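Local coordinates for protein WipB (Legionella pneumophila, PDB 5NNY) that is a translocated Legionella effector whose phosphatase domain, the part described here, acts as a Ser/Thr phosphatase and which targets host lysosomal nutrient sensing, at residues A[132-135]-A[136-140]; A[178-181]-A[182-186]; A[244-247]-A[248-251]. All blocks are in the same frame, centred on the assembly; numbering follows the deposited sequence.

Interaction 1 (A[132-135]-A[136-140]); sequences EFVE and ACELF
E135 and L139 meet one helical turn apart, with E135 CG 3.9 Å from L139 CD1 while their backbones are tied by L139 N to E135 O at 2.9 Å. With CG anti to the backbone N (chi1 -168°), the E135 chain runs extended away from that leucine, and its OE2 takes part in two hydrogen bonds with residues outside the turn, Y260 OH and H262 NE2. A136 is held through its backbone: A136 N bonds to E132 O at 3.0 Å, nearly straight at 170°, its methyl lies 3.4 Å from the same oxygen (A136 CB to E132 O), and that methyl touches F161 of helix 159-169. This is the last stretch of helix 128-138, which follows strand 121-125 in the calcineurin-like phosphoesterase fold; L139 is the first residue to leave helical torsions. C137 makes the distinctive side-chain contact, a sulfur-aromatic one: SG sits over one face of the F133 ring, 3.8 Å from its centroid and 18° off the normal, displaced toward the CZ rim. On the next flank V134 and E138 run side by side, V134 CG1 3.8 Å from E138 CD, and the E138 carboxylate is bonded by H257 ND1 and I256 N.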
loop_
_atom_site.group_PDB
_atom_site.type_symbol
_atom_site.label_atom_id
_atom_site.label_comp_id
_atom_site.label_asym_id
_atom_site.label_seq_id
_atom_site.Cartn_x
_atom_site.Cartn_y
_atom_site.Cartn_z
ATOM N N GLU A 132 0.805 8.663 1.031
ATOM C CA GLU A 132 1.203 9.507 2.107
ATOM C C GLU A 132 2.457 8.910 2.793
ATOM O O GLU A 132 3.342 9.622 3.160
ATOM C CB GLU A 132 0.077 9.674 3.088
ATOM C CG GLU A 132 0.489 10.378 4.333
ATOM C CD GLU A 132 -0.678 10.801 5.232
ATOM O OE1 GLU A 132 -1.820 10.644 4.884
ATOM O OE2 GLU A 132 -0.401 11.275 6.315
ATOM N N PHE A 133 2.489 7.596 2.954
ATOM C CA PHE A 133 3.694 6.973 3.509
ATOM C C PHE A 133 4.898 7.169 2.582
ATOM O O PHE A 133 6.007 7.493 3.044
ATOM C CB PHE A 133 3.436 5.485 3.775
ATOM C CG PHE A 133 4.603 4.761 4.409
ATOM C CD1 PHE A 133 4.947 5.011 5.726
ATOM C CD2 PHE A 133 5.367 3.873 3.666
ATOM C CE1 PHE A 133 6.022 4.349 6.324
ATOM C CE2 PHE A 133 6.433 3.186 4.247
ATOM C CZ PHE A 133 6.768 3.443 5.583
ATOM N N VAL A 134 4.682 7.000 1.273
ATOM C CA VAL A 134 5.731 7.231 0.286
ATOM C C VAL A 134 6.288 8.643 0.435
ATOM O O VAL A 134 7.503 8.861 0.470
ATOM C CB VAL A 134 5.180 6.998 -1.133
ATOM C CG1 VAL A 134 6.159 7.559 -2.159
ATOM C CG2 VAL A 134 4.901 5.517 -1.358
ATOM N N GLU A 135 5.398 9.630 0.459
ATOM C CA GLU A 135 5.830 11.021 0.490
ATOM C C GLU A 135 6.593 11.324 1.765
ATOM O O GLU A 135 7.652 11.952 1.726
ATOM C CB GLU A 135 4.622 11.950 0.358
ATOM C CG GLU A 135 5.019 13.416 0.087
ATOM C CD GLU A 135 3.821 14.348 0.144
ATOM O OE1 GLU A 135 3.453 14.766 1.270
ATOM O OE2 GLU A 135 3.244 14.629 -0.929
ATOM N N ALA A 136 6.056 10.884 2.905
ATOM C CA ALA A 136 6.736 11.050 4.183
ATOM C C ALA A 136 8.147 10.491 4.134
ATOM O O ALA A 136 9.096 11.134 4.600
ATOM C CB ALA A 136 5.937 10.362 5.288
ATOM N N CYS A 137 8.312 9.296 3.574
ATOM C CA CYS A 137 9.633 8.682 3.545
ATOM C C CYS A 137 10.548 9.372 2.550
ATOM O O CYS A 137 11.732 9.588 2.841
ATOM C CB CYS A 137 9.517 7.192 3.215
ATOM S SG CYS A 137 8.785 6.226 4.549
ATOM N N GLU A 138 10.021 9.729 1.373
ATOM C CA GLU A 138 10.846 10.383 0.358
ATOM C C GLU A 138 11.307 11.775 0.786
ATOM O O GLU A 138 12.382 12.228 0.372
ATOM C CB GLU A 138 10.078 10.494 -0.962
ATOM C CG GLU A 138 9.862 9.190 -1.700
ATOM C CD GLU A 138 9.295 9.430 -3.083
ATOM O OE1 GLU A 138 8.720 10.526 -3.309
ATOM O OE2 GLU A 138 9.444 8.542 -3.936
ATOM N N LEU A 139 10.507 12.486 1.583
ATOM C CA LEU A 139 10.859 13.840 1.999
ATOM C C LEU A 139 11.430 13.891 3.410
ATOM O O LEU A 139 11.456 14.964 4.025
ATOM C CB LEU A 139 9.643 14.773 1.879
ATOM C CG LEU A 139 9.070 14.890 0.460
ATOM C CD1 LEU A 139 7.948 15.915 0.400
ATOM C CD2 LEU A 139 10.163 15.222 -0.547
ATOM N N PHE A 140 11.909 12.759 3.917
ATOM C CA PHE A 140 12.411 12.689 5.287
ATOM C C PHE A 140 13.472 13.761 5.547
ATOM O O PHE A 140 13.387 14.525 6.520
ATOM C CB PHE A 140 12.965 11.284 5.531
ATOM C CG PHE A 140 13.542 11.081 6.903
ATOM C CD1 PHE A 140 12.715 10.921 8.005
ATOM C CD2 PHE A 140 14.923 10.980 7.077
ATOM C CE1 PHE A 140 13.266 10.698 9.277
ATOM C CE2 PHE A 140 15.471 10.753 8.324
ATOM C CZ PHE A 140 14.647 10.616 9.427
#

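Interaction 2 (A[178-181]-A[182-186]); sequences VLNI and YHQVY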
loop_
_atom_site.group_PDB
_atom_site.type_symbol
_atom_site.label_atom_id
_atom_site.label_comp_id
_atom_site.label_asym_id
_atom_site.label_seq_id
_atom_site.Cartn_x
_atom_site.Cartn_y
_atom_site.Cartn_z
ATOM N N VAL A 178 12.084 2.211 10.043
ATOM C CA VAL A 178 10.962 2.461 9.144
ATOM C C VAL A 178 11.475 2.746 7.739
ATOM O O VAL A 178 10.972 2.195 6.748
ATOM C CB VAL A 178 10.099 3.623 9.674
ATOM C CG1 VAL A 178 8.984 3.962 8.671
ATOM C CG2 VAL A 178 9.513 3.261 11.017
ATOM N N LEU A 179 12.481 3.625 7.640
ATOM C CA LEU A 179 13.038 3.981 6.338
ATOM C C LEU A 179 13.703 2.782 5.670
ATOM O O LEU A 179 13.592 2.613 4.451
ATOM C CB LEU A 179 14.027 5.140 6.478
ATOM C CG LEU A 179 13.393 6.499 6.792
ATOM C CD1 LEU A 179 14.448 7.504 7.295
ATOM C CD2 LEU A 179 12.624 7.022 5.557
ATOM N N ASN A 180 14.393 1.936 6.433
ATOM C CA ASN A 180 14.974 0.752 5.804
ATOM C C ASN A 180 13.891 -0.122 5.185
ATOM O O ASN A 180 14.039 -0.600 4.056
ATOM C CB ASN A 180 15.801 -0.064 6.797
ATOM C CG ASN A 180 16.299 -1.369 6.184
ATOM O OD1 ASN A 180 17.320 -1.399 5.498
ATOM N ND2 ASN A 180 15.561 -2.444 6.404
ATOM N N ILE A 181 12.793 -0.348 5.911
ATOM C CA ILE A 181 11.715 -1.167 5.361
ATOM C C ILE A 181 11.108 -0.483 4.139
ATOM O O ILE A 181 10.803 -1.130 3.133
ATOM C CB ILE A 181 10.660 -1.463 6.448
ATOM C CG1 ILE A 181 11.284 -2.272 7.587
ATOM C CG2 ILE A 181 9.461 -2.243 5.877
ATOM C CD1 ILE A 181 10.320 -2.576 8.714
ATOM N N TYR A 182 10.955 0.842 4.198
ATOM C CA TYR A 182 10.450 1.581 3.049
ATOM C C TYR A 182 11.283 1.313 1.802
ATOM O O TYR A 182 10.750 0.939 0.751
ATOM C CB TYR A 182 10.425 3.089 3.315
ATOM C CG TYR A 182 10.024 3.782 2.016
ATOM C CD1 TYR A 182 8.733 3.659 1.530
ATOM C CD2 TYR A 182 10.953 4.479 1.251
ATOM C CE1 TYR A 182 8.357 4.240 0.325
ATOM C CE2 TYR A 182 10.589 5.069 0.052
ATOM C CZ TYR A 182 9.291 4.938 -0.405
ATOM O OH TYR A 182 8.927 5.520 -1.591
ATOM N N HIS A 183 12.588 1.528 1.898
ATOM C CA HIS A 183 13.470 1.429 0.739
ATOM C C HIS A 183 13.761 -0.023 0.353
ATOM O O HIS A 183 13.831 -0.350 -0.839
ATOM C CB HIS A 183 14.783 2.173 1.033
ATOM C CG HIS A 183 14.634 3.664 1.101
ATOM N ND1 HIS A 183 14.463 4.447 -0.020
ATOM C CD2 HIS A 183 14.639 4.516 2.156
ATOM C CE1 HIS A 183 14.360 5.715 0.340
ATOM N NE2 HIS A 183 14.470 5.784 1.655
ATOM N N GLN A 184 13.950 -0.901 1.340
ATOM C CA GLN A 184 14.377 -2.271 1.044
ATOM C C GLN A 184 13.215 -3.187 0.688
ATOM O O GLN A 184 13.404 -4.197 0.001
ATOM C CB GLN A 184 15.127 -2.853 2.243
ATOM C CG GLN A 184 16.434 -2.168 2.493
ATOM C CD GLN A 184 17.404 -2.394 1.355
ATOM O OE1 GLN A 184 17.518 -3.507 0.830
ATOM N NE2 GLN A 184 18.099 -1.335 0.951
ATOM N N VAL A 185 12.023 -2.867 1.159
ATOM C CA VAL A 185 10.887 -3.771 1.083
ATOM C C VAL A 185 9.722 -3.117 0.361
ATOM O O VAL A 185 9.266 -3.600 -0.682
ATOM C CB VAL A 185 10.459 -4.228 2.491
ATOM C CG1 VAL A 185 9.223 -5.120 2.400
ATOM C CG2 VAL A 185 11.620 -4.966 3.170
ATOM N N TYR A 186 9.230 -2.014 0.914
ATOM C CA TYR A 186 7.938 -1.495 0.473
ATOM C C TYR A 186 7.982 -0.973 -0.960
ATOM O O TYR A 186 7.157 -1.366 -1.806
ATOM C CB TYR A 186 7.465 -0.399 1.434
ATOM C CG TYR A 186 6.086 0.133 1.085
ATOM C CD1 TYR A 186 4.935 -0.524 1.534
ATOM C CD2 TYR A 186 5.934 1.310 0.338
ATOM C CE1 TYR A 186 3.663 -0.042 1.234
ATOM C CE2 TYR A 186 4.662 1.795 0.025
ATOM C CZ TYR A 186 3.534 1.122 0.477
ATOM O OH TYR A 186 2.271 1.615 0.192
#
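The carbonyl of I181 meets two amides at once: V185 N and Y186 N both bond to I181 O, each at 2.9 Å. Their angles differ, 138° at the hydrogen for V185 and 164° for Y186, so the i+5 partner is the straighter one, which is the mark of a pi-type turn closing helix 175-186. Upstream the pattern is plain i to i+4: Y182 N reaches V178 O, H183 N reaches L179 O, and Q184 N sits 2.7 Å from N180 O. Among side chains, N180 OD1 lies 3.2 Å from Q184 CG, a contact with a methylene; the Q184 amide goes on past it, its plane nearly parallel to that of N180 (15°) but the two groups not in contact. H183 CD2 comes within 3.2 Å of L179 O, while ND1 of the same ring is hydrogen-bonded to K187 NZ just beyond the helix. I181 CG2 and V185 CB pack at 4.0 Å, side by side. Two polar atoms of the turn find partners outside it: Y186 OH bonds to E97 OE1, and V185 O to H189 ND1. Helix 105-117 covers the I181 and V185 side through K110, Q113 and Y116, Y182 faces V134 and C137 of helix 128-138, V178 touches L164 and I168 of helix 159-169, and the chain then enters strand 190-198 of the central sheet.

Interaction 3 (A[244-247]-A[248-251]); sequences NKKF and AEKA
K246 and E249 run alongside each other in the same direction, with K246 CD 3.6 Å from E249 OE2, so the aliphatic part of the lysine meets the carboxylate. K246 bends at chi2 (-63°) and again at chi4, which leaves its ammonium short of direct contact, K246 NZ lying 5.2 Å from E249 OE1 on the side where a water sits. That water spans the gap, donating to E249 OE1 at 2.7 Å and accepting a weak bond from K246 NZ at 3.2 Å. K245 approaches the same carboxylate from one turn back, four residues earlier; its fully extended chain crosses that of E249 at a slant, and the nearest pair is K245 CG to E249 OE1 at 4.2 Å. K245 NZ, too, stays 5.2 Å from E249 OE1, so both lysines would probably favour the negative form of the glutamate at a distance, without a salt bridge. Backbone bonds underlie this face, including A251 N to F247 O at 2.8 Å and A248 N to N244 O. K250 folds its CG over K246 O at 3.6 Å, and then runs away from the turn. The arrangement is that of an amphipathic helix: charged chains on one flank, F247 and A251 on the other. F247 holds CG anti to the backbone N (chi1 178°), turning its ring to the flank away from the lysine-glutamate face. There it is packed among L190 and I192 of strand 190-198, F224 of helix 214-224, and I256 and L259 of the following loop, while N244 uses OD1 and ND2 to bond I192 N and I193 O, fastening helix 233-253 to the main chain of that strand.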
loop_
_atom_site.group_PDB
_atom_site.type_symbol
_atom_site.label_atom_id
_atom_site.label_comp_id
_atom_site.label_asym_id
_atom_site.label_seq_id
_atom_site.Cartn_x
_atom_site.Cartn_y
_atom_site.Cartn_z
ATOM N N ASN A 244 5.084 0.375 -15.300
ATOM C CA ASN A 244 5.575 0.062 -13.966
ATOM C C ASN A 244 7.093 0.151 -13.896
ATOM O O ASN A 244 7.637 0.456 -12.829
ATOM C CB ASN A 244 5.084 -1.320 -13.521
ATOM C CG ASN A 244 3.628 -1.306 -13.073
ATOM O OD1 ASN A 244 3.166 -0.355 -12.435
ATOM N ND2 ASN A 244 2.897 -2.357 -13.412
ATOM N N LYS A 245 7.791 -0.094 -15.011
ATOM C CA LYS A 245 9.248 0.035 -14.996
ATOM C C LYS A 245 9.660 1.481 -14.796
ATOM O O LYS A 245 10.571 1.769 -14.015
ATOM C CB LYS A 245 9.866 -0.487 -16.291
ATOM C CG LYS A 245 11.393 -0.384 -16.331
ATOM C CD LYS A 245 11.961 -0.828 -17.682
ATOM C CE LYS A 245 13.478 -0.980 -17.652
ATOM N NZ LYS A 245 14.050 -1.339 -18.989
ATOM N N LYS A 246 9.017 2.398 -15.515
ATOM C CA LYS A 246 9.266 3.817 -15.296
ATOM C C LYS A 246 8.891 4.225 -13.879
ATOM O O LYS A 246 9.592 5.030 -13.252
ATOM C CB LYS A 246 8.489 4.653 -16.322
ATOM C CG LYS A 246 8.991 4.491 -17.758
ATOM C CD LYS A 246 10.430 4.988 -17.853
ATOM C CE LYS A 246 10.922 5.079 -19.280
ATOM N NZ LYS A 246 10.779 3.789 -19.982
ATOM N N PHE A 247 7.800 3.668 -13.346
ATOM C CA PHE A 247 7.397 4.008 -11.985
ATOM C C PHE A 247 8.447 3.554 -10.981
ATOM O O PHE A 247 8.795 4.294 -10.047
ATOM C CB PHE A 247 6.029 3.390 -11.652
ATOM C CG PHE A 247 5.573 3.674 -10.242
ATOM C CD1 PHE A 247 5.020 4.905 -9.913
ATOM C CD2 PHE A 247 5.711 2.727 -9.250
ATOM C CE1 PHE A 247 4.608 5.173 -8.611
ATOM C CE2 PHE A 247 5.306 2.994 -7.950
ATOM C CZ PHE A 247 4.754 4.215 -7.641
ATOM N N ALA A 248 8.975 2.343 -11.172
ATOM C CA ALA A 248 10.017 1.823 -10.295
ATOM C C ALA A 248 11.273 2.679 -10.337
ATOM O O ALA A 248 11.974 2.790 -9.328
ATOM C CB ALA A 248 10.350 0.384 -10.674
ATOM N N GLU A 249 11.586 3.285 -11.488
ATOM C CA GLU A 249 12.704 4.226 -11.526
ATOM C C GLU A 249 12.433 5.435 -10.643
ATOM O O GLU A 249 13.342 5.923 -9.962
ATOM C CB GLU A 249 12.991 4.656 -12.962
ATOM C CG GLU A 249 13.648 3.541 -13.767
ATOM C CD GLU A 249 13.651 3.817 -15.262
ATOM O OE1 GLU A 249 13.959 2.880 -16.033
ATOM O OE2 GLU A 249 13.347 4.960 -15.665
ATOM N N LYS A 250 11.197 5.941 -10.654
ATOM C CA LYS A 250 10.827 7.009 -9.734
ATOM C C LYS A 250 10.919 6.541 -8.292
ATOM O O LYS A 250 11.345 7.299 -7.422
ATOM C CB LYS A 250 9.405 7.499 -10.001
ATOM C CG LYS A 250 9.140 8.100 -11.370
ATOM C CD LYS A 250 9.902 9.379 -11.599
ATOM C CE LYS A 250 9.653 9.872 -13.021
ATOM N NZ LYS A 250 10.598 10.947 -13.394
ATOM N N ALA A 251 10.481 5.309 -8.010
ATOM C CA ALA A 251 10.646 4.784 -6.659
ATOM C C ALA A 251 12.120 4.780 -6.261
ATOM O O ALA A 251 12.477 5.218 -5.160
ATOM C CB ALA A 251 10.044 3.380 -6.547
HETATM O O HOH W 1 13.648 3.132 -18.702
#

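All three are local contacts along helices, the first running off a helix end, but their settings differ. Interaction 1 is buried, interaction 2 partly so, and interaction 3 has its charged flank at the surface. The helices carrying interactions 1 and 2, 128-138 and 175-186, pack against each other: Y182 meets V134, F133 and C137, F140 touches L179, and F133 meets Y186 edge-to-face. Interaction 3 stands apart, with only a packing approach of E138 OE2 to K250 O linking it to interaction 1, and about 5 Å between nearest atoms to interaction 2. Sulfur, aromatic and buried carboxylate contacts mark the first, a doubly used carbonyl the second, and a lysine-glutamate pair bridged by water, weakly on the lysine side, the third.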